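PDB 2QDD: mandelate racemase/muconate lactonizing enzyme from Roseovarius nubinhibens, which binds magnesium and belongs to the enolase superfamily, probably acting as a metal-dependent enzyme whose substrate and reaction remain unassigned. Local coordinates for residues 11-17 with 31-37; 167-171 with 197-201; 262-268 with 289-295; 333-337 with 354-358. All coordinates share one frame; numbering follows the deposited sequence. Where two conformers were deposited one is given.

Contact 3 is the buried one, its centre about 8 Å from that of the chain; contacts 1, 2 and 4 are partly buried and lie farther out, their centres about 16 to 19 Å from it. Contacts 1 and 3 pair strands, antiparallel in the N-terminal domain and parallel in the barrel; contacts 2 and 4 join loops. Contacts 2 and 3 both belong to the barrel near the magnesium ligands, the former in loops after two strands, with apolar and glycine contacts, the latter in two further strands, with a backbone ladder, lysines and a glutamate. Contact 4 relies on one glutamine amide and a few apolar groups. Contacts 1 and 4 touch where Y37 packs on I333 and P357, joining the two domains.

Contact 1: 11-17 with 31-37; sequences FHLDLPL and DRLDSTY
L13 lays its CD2 methyl over one face of the Y37 ring, 4.1 Å from the centroid, a CH-pi contact shifted toward the rim; L13 CD1 meets Y37 CD2 at 3.7 Å. The F11 ring has a backbone atom, Y37 O, at its edge. At the edge of the H12 imidazole sits D34 OD2, 3.2 Å from H12 CD2, with ring and carboxylate planes 58° apart. CG of D34 stands anti to its backbone N (chi1 179°), which carries the carboxylate toward H12, and D34 OD2 is salt-bridged to R68 of helix 64-78. The R32 guanidinium receives D14 OD1 in its plane: NE reaches it at 2.7 Å in a nearly straight bond (167°) onto the syn lone pair. R32 NH2 also pairs with D31 OD2, making a three-residue salt-bridge network. Between the two strands runs an antiparallel ladder in which F11-Y37, L13-S35 and L15-L33 are the hydrogen-bonded pairs; L17 N to D31 O, 3.0 Å, extends it. Replacing D34 by an alanine would probably leave R68 without its carboxylate mate and H12 without the group at its edge. This hairpin of strands 5-22 and 29-42 forms the middle of the four-stranded N-terminal sheet. Helix 64-78 covers the side of H12, D34 and T36, while S35 OG bonds E51 of strand 47-52 and Y37 OH bonds T299.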
loop_
_atom_site.group_PDB
_atom_site.type_symbol
_atom_site.label_atom_id
_atom_site.label_comp_id
_atom_site.label_asym_id
_atom_site.label_seq_id
_atom_site.Cartn_x
_atom_site.Cartn_y
_atom_site.Cartn_z
ATOM N N PHE A 11 -48.372 2.930 -15.160
ATOM C CA PHE A 11 -49.344 1.941 -14.708
ATOM C C PHE A 11 -48.826 1.301 -13.432
ATOM O O PHE A 11 -47.621 1.253 -13.207
ATOM C CB PHE A 11 -49.545 0.853 -15.772
ATOM C CG PHE A 11 -50.104 1.363 -17.074
ATOM C CD1 PHE A 11 -51.470 1.309 -17.322
ATOM C CD2 PHE A 11 -49.267 1.888 -18.054
ATOM C CE1 PHE A 11 -51.994 1.779 -18.525
ATOM C CE2 PHE A 11 -49.781 2.364 -19.255
ATOM C CZ PHE A 11 -51.147 2.306 -19.491
ATOM N N HIS A 12 -49.737 0.806 -12.603
ATOM C CA HIS A 12 -49.359 0.111 -11.378
ATOM C C HIS A 12 -49.960 -1.297 -11.343
ATOM O O HIS A 12 -51.148 -1.488 -11.591
ATOM C CB HIS A 12 -49.748 0.935 -10.139
ATOM C CG HIS A 12 -49.806 0.138 -8.872
ATOM N ND1 HIS A 12 -50.974 -0.046 -8.164
ATOM C CD2 HIS A 12 -48.848 -0.538 -8.196
ATOM C CE1 HIS A 12 -50.731 -0.795 -7.103
ATOM N NE2 HIS A 12 -49.448 -1.108 -7.100
ATOM N N LEU A 13 -49.118 -2.275 -11.036
ATOM C CA LEU A 13 -49.490 -3.676 -11.110
ATOM C C LEU A 13 -49.315 -4.289 -9.728
ATOM O O LEU A 13 -48.263 -4.144 -9.107
ATOM C CB LEU A 13 -48.614 -4.406 -12.137
ATOM C CG LEU A 13 -48.905 -4.274 -13.643
ATOM C CD1 LEU A 13 -48.425 -2.950 -14.241
ATOM C CD2 LEU A 13 -48.285 -5.429 -14.402
ATOM N N ASP A 14 -50.360 -4.955 -9.249
ATOM C CA ASP A 14 -50.312 -5.713 -8.007
ATOM C C ASP A 14 -50.061 -7.177 -8.352
ATOM O O ASP A 14 -50.934 -7.847 -8.911
ATOM C CB ASP A 14 -51.648 -5.570 -7.269
ATOM C CG ASP A 14 -51.510 -5.703 -5.766
ATOM O OD1 ASP A 14 -51.083 -6.778 -5.291
ATOM O OD2 ASP A 14 -51.847 -4.730 -5.057
ATOM N N LEU A 15 -48.867 -7.671 -8.035
ATOM C CA LEU A 15 -48.452 -8.997 -8.485
ATOM C C LEU A 15 -48.259 -9.948 -7.313
ATOM O O LEU A 15 -47.233 -9.885 -6.635
ATOM C CB LEU A 15 -47.156 -8.929 -9.290
ATOM C CG LEU A 15 -47.018 -8.012 -10.498
ATOM C CD1 LEU A 15 -45.547 -7.920 -10.818
ATOM C CD2 LEU A 15 -47.796 -8.561 -11.688
ATOM N N PRO A 16 -49.237 -10.841 -7.077
ATOM C CA PRO A 16 -49.099 -11.797 -5.980
ATOM C C PRO A 16 -47.986 -12.802 -6.257
ATOM O O PRO A 16 -47.792 -13.218 -7.402
ATOM C CB PRO A 16 -50.464 -12.491 -5.937
ATOM C CG PRO A 16 -51.017 -12.331 -7.311
ATOM C CD PRO A 16 -50.505 -11.013 -7.812
ATOM N N LEU A 17 -47.249 -13.159 -5.213
ATOM C CA LEU A 17 -46.245 -14.210 -5.300
ATOM C C LEU A 17 -46.884 -15.586 -5.162
ATOM O O LEU A 17 -47.889 -15.745 -4.462
ATOM C CB LEU A 17 -45.166 -14.016 -4.229
ATOM C CG LEU A 17 -44.366 -12.708 -4.251
ATOM C CD1 LEU A 17 -43.646 -12.524 -2.932
ATOM C CD2 LEU A 17 -43.382 -12.666 -5.409
ATOM N N ASP A 31 -46.183 -10.651 0.414
ATOM C CA ASP A 31 -47.332 -11.272 -0.228
ATOM C C ASP A 31 -47.279 -11.029 -1.729
ATOM O O ASP A 31 -47.705 -11.868 -2.523
ATOM C CB ASP A 31 -48.615 -10.651 0.338
ATOM C CG ASP A 31 -49.660 -11.687 0.705
ATOM O OD1 ASP A 31 -49.334 -12.638 1.450
ATOM O OD2 ASP A 31 -50.818 -11.540 0.259
ATOM N N ARG A 32 -46.757 -9.866 -2.104
ATOM C CA ARG A 32 -46.961 -9.317 -3.438
ATOM C C ARG A 32 -45.908 -8.273 -3.801
ATOM O O ARG A 32 -45.218 -7.733 -2.928
ATOM C CB ARG A 32 -48.367 -8.721 -3.572
ATOM C CG ARG A 32 -48.733 -7.700 -2.495
ATOM C CD ARG A 32 -50.182 -7.844 -2.038
ATOM N NE ARG A 32 -51.058 -8.314 -3.109
ATOM C CZ ARG A 32 -51.919 -9.321 -2.993
ATOM N NH1 ARG A 32 -52.666 -9.671 -4.033
ATOM N NH2 ARG A 32 -52.043 -9.972 -1.842
ATOM N N LEU A 33 -45.803 -7.988 -5.095
ATOM C CA LEU A 33 -44.858 -7.002 -5.593
ATOM C C LEU A 33 -45.578 -5.801 -6.191
ATOM O O LEU A 33 -46.608 -5.946 -6.847
ATOM C CB LEU A 33 -43.916 -7.628 -6.626
ATOM C CG LEU A 33 -42.926 -8.706 -6.173
ATOM C CD1 LEU A 33 -42.033 -9.110 -7.327
ATOM C CD2 LEU A 33 -42.078 -8.264 -4.989
ATOM N N ASP A 34 -45.023 -4.620 -5.947
ATOM C CA ASP A 34 -45.533 -3.371 -6.499
ATOM C C ASP A 34 -44.708 -3.066 -7.746
ATOM O O ASP A 34 -43.601 -2.517 -7.662
ATOM C CB ASP A 34 -45.402 -2.259 -5.440
ATOM C CG ASP A 34 -45.883 -0.891 -5.921
ATOM O OD1 ASP A 34 -46.274 -0.081 -5.051
ATOM O OD2 ASP A 34 -45.851 -0.589 -7.133
ATOM N N SER A 35 -45.256 -3.432 -8.900
ATOM C CA SER A 35 -44.603 -3.191 -10.176
ATOM C C SER A 35 -45.116 -1.922 -10.835
ATOM O O SER A 35 -46.299 -1.604 -10.760
ATOM C CB SER A 35 -44.809 -4.375 -11.116
ATOM O OG SER A 35 -44.062 -4.209 -12.304
ATOM N N THR A 36 -44.208 -1.207 -11.482
ATOM C CA THR A 36 -44.554 -0.070 -12.310
ATOM C C THR A 36 -44.231 -0.420 -13.758
ATOM O O THR A 36 -43.096 -0.784 -14.071
ATOM C CB THR A 36 -43.757 1.178 -11.875
ATOM O OG1 THR A 36 -44.039 1.466 -10.502
ATOM C CG2 THR A 36 -44.127 2.384 -12.713
ATOM N N TYR A 37 -45.241 -0.334 -14.624
ATOM C CA TYR A 37 -45.037 -0.270 -16.076
ATOM C C TYR A 37 -45.036 1.179 -16.542
ATOM O O TYR A 37 -45.859 1.984 -16.109
ATOM C CB TYR A 37 -46.140 -1.025 -16.821
ATOM C CG TYR A 37 -45.915 -2.513 -17.012
ATOM C CD1 TYR A 37 -46.435 -3.168 -18.128
ATOM C CD2 TYR A 37 -45.202 -3.270 -16.077
ATOM C CE1 TYR A 37 -46.251 -4.533 -18.313
ATOM C CE2 TYR A 37 -45.009 -4.636 -16.255
ATOM C CZ TYR A 37 -45.536 -5.262 -17.375
ATOM O OH TYR A 37 -45.350 -6.613 -17.558
#

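Contact 2: 167-171 with 197-201; sequences KIGGS and VNRAW
I168 and V197 meet beside the magnesium site, in the two loops that follow neighbouring barrel strands 163-167 and 192-196. The I168 side chain does most of the touching: its CD1 methyl reaches W201 CH2 at 3.7 Å and V197 CG2 at 4.1 Å. With CG1 of I168 set between the backbone N and the carbonyl carbon (chi1 57°), CD1 is carried toward the benzo end of the indole. V197 itself lays CG1 over one face of that indole, near the rim. Backbone contact is lighter, V197 CA pointing its hydrogen at I168 O across 3.6 Å. In the modified TIM barrel, (beta/alpha)7-beta, of this superfamily such strand-to-helix loops ring the mouth that holds the metal. D196, a magnesium ligand, directly precedes V197, and it is salt-bridged by K167 NZ. The second loop starts with a type I' turn from V197 to A200, closed by a weak A200 N to V197 O bond of 3.4 Å. This turn presents the A200 methyl to the glycine pair, CB lying 3.6 Å from G170 N and 4.1 Å from G169 CA. Both glycines have positive phi, and G169 has no beta carbon to collide with A200 CB. W201 NE1, 3.8 Å from G169 CA, is bonded to OD2 of D176 in helix 173-185, and OD1 of D176 accepts G169 N.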
loop_
_atom_site.group_PDB
_atom_site.type_symbol
_atom_site.label_atom_id
_atom_site.label_comp_id
_atom_site.label_asym_id
_atom_site.label_seq_id
_atom_site.Cartn_x
_atom_site.Cartn_y
_atom_site.Cartn_z
ATOM N N LYS A 167 -30.184 -21.106 -0.731
ATOM C CA LYS A 167 -30.308 -19.971 0.180
ATOM C C LYS A 167 -29.934 -20.388 1.602
ATOM O O LYS A 167 -30.642 -21.172 2.238
ATOM C CB LYS A 167 -31.725 -19.390 0.137
ATOM C CG LYS A 167 -32.302 -19.213 -1.258
ATOM C CD LYS A 167 -31.870 -17.906 -1.898
ATOM C CE LYS A 167 -32.085 -17.945 -3.406
ATOM N NZ LYS A 167 -31.577 -16.708 -4.066
ATOM N N ILE A 168 -28.804 -19.875 2.082
ATOM C CA ILE A 168 -28.325 -20.153 3.436
ATOM C C ILE A 168 -28.187 -18.845 4.218
ATOM O O ILE A 168 -28.573 -17.782 3.725
ATOM C CB ILE A 168 -26.984 -20.929 3.430
ATOM C CG1 ILE A 168 -25.913 -20.160 2.650
ATOM C CG2 ILE A 168 -27.175 -22.344 2.870
ATOM C CD1 ILE A 168 -24.509 -20.534 3.017
ATOM N N GLY A 169 -27.649 -18.924 5.434
ATOM C CA GLY A 169 -27.455 -17.741 6.273
ATOM C C GLY A 169 -28.256 -17.777 7.562
ATOM O O GLY A 169 -29.026 -18.710 7.803
ATOM N N GLY A 170 -28.079 -16.748 8.385
ATOM C CA GLY A 170 -28.418 -16.813 9.806
ATOM C C GLY A 170 -27.171 -16.905 10.667
ATOM O O GLY A 170 -26.104 -17.296 10.187
ATOM N N SER A 171 -27.307 -16.554 11.944
ATOM C CA SER A 171 -26.155 -16.445 12.848
ATOM C C SER A 171 -25.853 -17.726 13.645
ATOM O O SER A 171 -25.104 -17.689 14.628
ATOM C CB SER A 171 -26.292 -15.227 13.776
ATOM O OG SER A 171 -27.575 -15.167 14.380
ATOM N N VAL A 197 -26.166 -16.034 0.542
ATOM C CA VAL A 197 -26.180 -15.773 1.975
ATOM C C VAL A 197 -27.115 -14.595 2.211
ATOM O O VAL A 197 -27.689 -14.452 3.297
ATOM C CB VAL A 197 -24.744 -15.442 2.466
ATOM C CG1 VAL A 197 -24.708 -15.128 3.942
ATOM C CG2 VAL A 197 -23.791 -16.588 2.148
ATOM N N ASN A 198 -27.281 -13.798 1.149
ATOM C CA ASN A 198 -27.978 -12.514 1.168
ATOM C C ASN A 198 -27.745 -11.657 2.394
ATOM O O ASN A 198 -28.669 -11.289 3.130
ATOM C CB ASN A 198 -29.460 -12.643 0.823
ATOM C CG ASN A 198 -29.878 -11.673 -0.268
ATOM O OD1 ASN A 198 -30.402 -12.084 -1.307
ATOM N ND2 ASN A 198 -29.640 -10.375 -0.042
ATOM N N ARG A 199 -26.462 -11.342 2.594
ATOM C CA ARG A 199 -25.985 -10.378 3.602
ATOM C C ARG A 199 -26.219 -10.756 5.071
ATOM O O ARG A 199 -26.053 -9.923 5.959
ATOM C CB ARG A 199 -26.477 -8.952 3.309
ATOM C CG ARG A 199 -26.173 -8.463 1.906
ATOM C CD ARG A 199 -26.855 -7.148 1.613
ATOM N NE ARG A 199 -28.254 -7.353 1.248
ATOM C CZ ARG A 199 -29.089 -6.389 0.874
ATOM N NH1 ARG A 199 -30.342 -6.693 0.555
ATOM N NH2 ARG A 199 -28.679 -5.128 0.805
ATOM N N ALA A 200 -26.571 -12.014 5.321
ATOM C CA ALA A 200 -26.968 -12.462 6.657
ATOM C C ALA A 200 -25.795 -12.733 7.609
ATOM O O ALA A 200 -26.003 -12.907 8.808
ATOM C CB ALA A 200 -27.875 -13.683 6.561
ATOM N N TRP A 201 -24.575 -12.769 7.080
ATOM C CA TRP A 201 -23.386 -12.960 7.903
ATOM C C TRP A 201 -22.718 -11.645 8.302
ATOM O O TRP A 201 -22.795 -10.644 7.583
ATOM C CB TRP A 201 -22.387 -13.874 7.195
ATOM C CG TRP A 201 -22.827 -15.302 7.102
ATOM C CD1 TRP A 201 -23.789 -15.921 7.857
ATOM C CD2 TRP A 201 -22.313 -16.302 6.210
ATOM N NE1 TRP A 201 -23.906 -17.241 7.484
ATOM C CE2 TRP A 201 -23.016 -17.500 6.475
ATOM C CE3 TRP A 201 -21.339 -16.299 5.201
ATOM C CZ2 TRP A 201 -22.766 -18.682 5.775
ATOM C CZ3 TRP A 201 -21.086 -17.477 4.513
ATOM C CH2 TRP A 201 -21.803 -18.649 4.798
#

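Contact 3: 262-268 with 289-295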
loop_
_atom_site.group_PDB
_atom_site.type_symbol
_atom_site.label_atom_id
_atom_site.label_comp_id
_atom_site.label_asym_id
_atom_site.label_seq_id
_atom_site.Cartn_x
_atom_site.Cartn_y
_atom_site.Cartn_z
ATOM N N GLU A 262 -14.596 -12.321 -7.664
ATOM C CA GLU A 262 -14.281 -12.923 -8.957
ATOM C C GLU A 262 -15.506 -12.886 -9.883
ATOM O O GLU A 262 -15.451 -13.306 -11.046
ATOM C CB GLU A 262 -13.822 -14.370 -8.757
ATOM C CG GLU A 262 -12.416 -14.523 -8.181
ATOM C CD GLU A 262 -12.378 -14.474 -6.660
ATOM O OE1 GLU A 262 -13.428 -14.653 -6.004
ATOM O OE2 GLU A 262 -11.283 -14.253 -6.113
ATOM N N GLY A 263 -16.612 -12.394 -9.342
ATOM C CA GLY A 263 -17.850 -12.275 -10.085
ATOM C C GLY A 263 -18.767 -11.238 -9.483
ATOM O O GLY A 263 -18.695 -10.956 -8.277
ATOM N N VAL A 264 -19.619 -10.662 -10.329
ATOM C CA VAL A 264 -20.731 -9.814 -9.885
ATOM C C VAL A 264 -22.073 -10.243 -10.505
ATOM O O VAL A 264 -22.103 -10.820 -11.589
ATOM C CB VAL A 264 -20.482 -8.288 -10.140
ATOM C CG1 VAL A 264 -19.155 -7.824 -9.523
ATOM C CG2 VAL A 264 -20.534 -7.946 -11.635
ATOM N N LYS A 265 -23.169 -9.973 -9.797
ATOM C CA LYS A 265 -24.499 -9.909 -10.404
ATOM C C LYS A 265 -24.763 -8.514 -10.931
ATOM O O LYS A 265 -24.441 -7.524 -10.270
ATOM C CB LYS A 265 -25.586 -10.261 -9.387
ATOM C CG LYS A 265 -25.601 -11.710 -8.965
ATOM C CD LYS A 265 -26.945 -12.082 -8.385
ATOM C CE LYS A 265 -27.168 -13.576 -8.442
ATOM N NZ LYS A 265 -28.278 -14.014 -7.551
ATOM N N ILE A 266 -25.344 -8.434 -12.124
ATOM C CA ILE A 266 -25.803 -7.156 -12.666
ATOM C C ILE A 266 -27.326 -7.137 -12.778
ATOM O O ILE A 266 -27.930 -8.025 -13.390
ATOM C CB ILE A 266 -25.168 -6.824 -14.039
ATOM C CG1 ILE A 266 -23.660 -7.090 -14.015
ATOM C CG2 ILE A 266 -25.446 -5.366 -14.417
ATOM C CD1 ILE A 266 -23.075 -7.244 -15.375
ATOM N N LYS A 267 -27.934 -6.126 -12.158
ATOM C CA LYS A 267 -29.381 -5.982 -12.129
ATOM C C LYS A 267 -29.748 -4.547 -12.472
ATOM O O LYS A 267 -29.428 -3.641 -11.707
ATOM C CB LYS A 267 -29.934 -6.361 -10.749
ATOM C CG LYS A 267 -29.698 -7.811 -10.372
ATOM C CD LYS A 267 -30.410 -8.179 -9.112
ATOM C CE LYS A 267 -29.794 -9.427 -8.526
ATOM N NZ LYS A 267 -30.448 -9.767 -7.235
ATOM N N PRO A 268 -30.412 -4.336 -13.625
ATOM C CA PRO A 268 -30.762 -3.007 -14.143
ATOM C C PRO A 268 -31.475 -2.086 -13.141
ATOM O O PRO A 268 -31.159 -0.898 -13.082
ATOM C CB PRO A 268 -31.682 -3.322 -15.327
ATOM C CG PRO A 268 -31.259 -4.662 -15.780
ATOM C CD PRO A 268 -30.865 -5.406 -14.537
ATOM N N TRP A 289 -14.348 -10.968 -14.956
ATOM C CA TRP A 289 -15.424 -11.344 -14.045
ATOM C C TRP A 289 -16.370 -12.337 -14.706
ATOM O O TRP A 289 -16.554 -12.320 -15.922
ATOM C CB TRP A 289 -16.211 -10.111 -13.592
ATOM C CG TRP A 289 -15.555 -9.304 -12.501
ATOM C CD1 TRP A 289 -14.499 -9.676 -11.719
ATOM C CD2 TRP A 289 -15.932 -7.988 -12.065
ATOM N NE1 TRP A 289 -14.190 -8.673 -10.830
ATOM C CE2 TRP A 289 -15.056 -7.627 -11.018
ATOM C CE3 TRP A 289 -16.926 -7.080 -12.459
ATOM C CZ2 TRP A 289 -15.140 -6.390 -10.359
ATOM C CZ3 TRP A 289 -17.006 -5.850 -11.804
ATOM C CH2 TRP A 289 -16.120 -5.522 -10.765
ATOM N N GLN A 290 -16.967 -13.202 -13.897
ATOM C CA GLN A 290 -18.103 -13.999 -14.341
ATOM C C GLN A 290 -19.381 -13.449 -13.720
ATOM O O GLN A 290 -19.369 -13.016 -12.579
ATOM C CB GLN A 290 -17.898 -15.453 -13.947
ATOM C CG GLN A 290 -16.851 -16.164 -14.779
ATOM C CD GLN A 290 -16.906 -17.658 -14.603
ATOM O OE1 GLN A 290 -16.921 -18.163 -13.481
ATOM N NE2 GLN A 290 -16.945 -18.381 -15.714
ATOM N N MET A 291 -20.475 -13.438 -14.479
ATOM C CA MET A 291 -21.586 -12.526 -14.197
ATOM C C MET A 291 -22.955 -13.193 -14.317
ATOM O O MET A 291 -23.223 -13.864 -15.304
ATOM C CB MET A 291 -21.509 -11.281 -15.095
ATOM C CG MET A 291 -20.310 -10.367 -14.822
ATOM S SD MET A 291 -20.128 -8.997 -15.976
ATOM C CE MET A 291 -19.274 -9.750 -17.352
ATOM N N HIS A 292 -23.807 -13.019 -13.301
ATOM C CA HIS A 292 -25.241 -13.317 -13.420
ATOM C C HIS A 292 -25.954 -12.046 -13.854
ATOM O O HIS A 292 -25.790 -11.002 -13.236
ATOM C CB HIS A 292 -25.847 -13.775 -12.089
ATOM C CG HIS A 292 -25.307 -15.073 -11.581
ATOM N ND1 HIS A 292 -25.774 -16.296 -12.008
ATOM C CD2 HIS A 292 -24.356 -15.340 -10.657
ATOM C CE1 HIS A 292 -25.125 -17.260 -11.382
ATOM N NE2 HIS A 292 -24.257 -16.706 -10.557
ATOM N N ILE A 293 -26.730 -12.127 -14.928
ATOM C CA ILE A 293 -27.453 -10.960 -15.429
ATOM C C ILE A 293 -28.957 -11.234 -15.470
ATOM O O ILE A 293 -29.436 -12.068 -16.241
ATOM C CB ILE A 293 -26.910 -10.462 -16.794
ATOM C CG1 ILE A 293 -25.409 -10.129 -16.687
ATOM C CG2 ILE A 293 -27.715 -9.267 -17.276
ATOM C CD1 ILE A 293 -24.767 -9.596 -17.957
ATOM N N GLU A 294 -29.677 -10.510 -14.619
ATOM C CA GLU A 294 -31.080 -10.758 -14.290
ATOM C C GLU A 294 -31.643 -9.438 -13.770
ATOM O O GLU A 294 -30.903 -8.473 -13.642
ATOM C CB GLU A 294 -31.180 -11.833 -13.210
ATOM C CG GLU A 294 -30.416 -11.514 -11.924
ATOM C CD GLU A 294 -30.143 -12.750 -11.096
ATOM O OE1 GLU A 294 -29.572 -13.722 -11.641
ATOM O OE2 GLU A 294 -30.507 -12.755 -9.900
ATOM N N ASP A 295 -32.936 -9.368 -13.475
ATOM C CA ASP A 295 -33.415 -8.219 -12.718
ATOM C C ASP A 295 -33.865 -8.580 -11.308
ATOM O O ASP A 295 -33.849 -9.753 -10.920
ATOM C CB ASP A 295 -34.453 -7.388 -13.494
ATOM C CG ASP A 295 -34.378 -5.883 -13.164
ATOM O OD1 ASP A 295 -35.098 -5.078 -13.796
ATOM O OD2 ASP A 295 -33.603 -5.501 -12.259
HETATM O O HOH W 1 -28.998 -15.917 -10.132
HETATM O O HOH W 2 -32.524 -11.118 -9.003
#
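V264 and W289 open the tight side: V264 CG1 sits over one face of the indole, 3.8 Å from the six-membered ring centroid. Farther along, I266 CD1 touches both M291 SD at 3.5 Å and I293 CD1 at 3.9 Å, against helix 274-287. The shortest bond of the ladder, I266 N to H292 O, is 2.8 Å and nearly along the C=O axis. The face of K265 and H292 is looser and wetter. K265 NZ reaches E294 OE2 only weakly, at 3.5 Å, and K267 NZ stands 4.0 Å from the same E294 OE2. Water fills in: one bonds E294 OE1 and, weakly, K265 NZ, another joins K267 NZ, E294 OE2 and D295 O. Both lysines have further partners, K265 in E220 and K267 in D243 and Y59. Parallel strands 263-266 and 290-293, joined through helix 274-287, form a beta-alpha-beta crossover of the enolase-superfamily barrel, whose strand ends bring these lysines to magnesium ligands E220 and D243.

Contact 4: 333-337 with 354-358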
loop_
_atom_site.group_PDB
_atom_site.type_symbol
_atom_site.label_atom_id
_atom_site.label_comp_id
_atom_site.label_asym_id
_atom_site.label_seq_id
_atom_site.Cartn_x
_atom_site.Cartn_y
_atom_site.Cartn_z
ATOM N N ILE A 333 -48.705 -10.347 -19.097
ATOM C CA ILE A 333 -48.271 -10.442 -20.495
ATOM C C ILE A 333 -48.111 -11.904 -20.956
ATOM O O ILE A 333 -46.988 -12.352 -21.217
ATOM C CB ILE A 333 -46.974 -9.622 -20.759
ATOM C CG1 ILE A 333 -45.987 -9.752 -19.590
ATOM C CG2 ILE A 333 -47.306 -8.152 -21.004
ATOM C CD1 ILE A 333 -44.565 -9.424 -19.959
ATOM N N PRO A 334 -49.236 -12.652 -21.059
ATOM C CA PRO A 334 -49.168 -14.103 -21.278
ATOM C C PRO A 334 -48.609 -14.446 -22.655
ATOM O O PRO A 334 -48.917 -13.758 -23.634
ATOM C CB PRO A 334 -50.636 -14.546 -21.183
ATOM C CG PRO A 334 -51.353 -13.408 -20.534
ATOM C CD PRO A 334 -50.636 -12.193 -20.996
ATOM N N GLY A 335 -47.763 -15.472 -22.709
ATOM C CA GLY A 335 -47.119 -15.901 -23.951
ATOM C C GLY A 335 -46.150 -14.905 -24.572
ATOM O O GLY A 335 -45.815 -15.010 -25.757
ATOM N N GLN A 336 -45.701 -13.940 -23.772
ATOM C CA GLN A 336 -44.848 -12.856 -24.252
ATOM C C GLN A 336 -43.541 -12.805 -23.478
ATOM O O GLN A 336 -43.499 -13.146 -22.296
ATOM C CB GLN A 336 -45.565 -11.514 -24.132
ATOM C CG GLN A 336 -46.428 -11.166 -25.323
ATOM C CD GLN A 336 -46.577 -9.673 -25.501
ATOM O OE1 GLN A 336 -45.814 -9.050 -26.239
ATOM N NE2 GLN A 336 -47.556 -9.085 -24.817
ATOM N N GLY A 337 -42.481 -12.377 -24.159
ATOM C CA GLY A 337 -41.168 -12.228 -23.546
ATOM C C GLY A 337 -40.448 -13.546 -23.348
ATOM O O GLY A 337 -40.905 -14.589 -23.810
ATOM N N GLY A 354 -39.195 -6.540 -27.871
ATOM C CA GLY A 354 -39.971 -7.682 -28.352
ATOM C C GLY A 354 -40.998 -8.179 -27.353
ATOM O O GLY A 354 -41.350 -9.363 -27.350
ATOM N N VAL A 355 -41.460 -7.283 -26.483
ATOM C CA VAL A 355 -42.650 -7.541 -25.672
ATOM C C VAL A 355 -43.540 -6.301 -25.582
ATOM O O VAL A 355 -43.088 -5.234 -25.175
ATOM C CB VAL A 355 -42.334 -8.221 -24.282
ATOM C CG1 VAL A 355 -40.913 -7.957 -23.814
ATOM C CG2 VAL A 355 -43.360 -7.861 -23.210
ATOM N N ILE A 356 -44.797 -6.458 -26.008
ATOM C CA ILE A 356 -45.777 -5.365 -26.056
ATOM C C ILE A 356 -46.937 -5.681 -25.108
ATOM O O ILE A 356 -47.751 -6.563 -25.396
ATOM C CB ILE A 356 -46.321 -5.134 -27.495
ATOM C CG1 ILE A 356 -45.175 -4.884 -28.484
ATOM C CG2 ILE A 356 -47.302 -3.964 -27.524
ATOM C CD1 ILE A 356 -45.403 -5.480 -29.866
ATOM N N PRO A 357 -47.000 -4.977 -23.962
ATOM C CA PRO A 357 -48.141 -5.049 -23.047
ATOM C C PRO A 357 -49.426 -4.490 -23.653
ATOM O O PRO A 357 -49.399 -3.480 -24.362
ATOM C CB PRO A 357 -47.697 -4.186 -21.859
ATOM C CG PRO A 357 -46.219 -4.076 -21.987
ATOM C CD PRO A 357 -45.955 -4.080 -23.449
ATOM N N ASP A 358 -50.538 -5.161 -23.376
ATOM C CA ASP A 358 -51.859 -4.628 -23.693
ATOM C C ASP A 358 -52.407 -3.862 -22.487
ATOM O O ASP A 358 -52.578 -4.448 -21.415
ATOM C CB ASP A 358 -52.808 -5.764 -24.095
ATOM C CG ASP A 358 -54.169 -5.263 -24.551
ATOM O OD1 ASP A 358 -55.181 -5.755 -24.013
ATOM O OD2 ASP A 358 -54.228 -4.384 -25.444
#
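Q336 lays its carboxamide alongside the backbone of I356 and bonds it twice. OE1 accepts I356 N at 2.8 Å, while NE2 donates to I356 O at 2.6 Å in a fairly straight bond (165°). That acceptor lies in the amide plane of Q336, yet NE2 stands well above the carbonyl plane of I356, 54° out of it. The chain is extended beyond CG, which lets the amide span to the other loop, and the paired bonds fix its rotation. A leucine in place of Q336 would probably leave both I356 N and I356 O without these mates. The loop of 333-337 follows helix 300-311 and that of 354-358 follows strand 344-345, both where the barrel domain meets Y37 of the N-terminal sheet. The first is a type II turn from I333 to Q336, closed by Q336 N to I333 O at 3.3 Å, with G335 at the position of positive phi. Beside this, I333 CD1 meets V355 CG2 at 3.8 Å, the side chains crossing at about a right angle. I333 CG2 lies beside P357, 4.1 Å from its CB. L301 of helix 300-311 touches both I333 and V355, and Y37 of strand 29-42 touches I333 and P357.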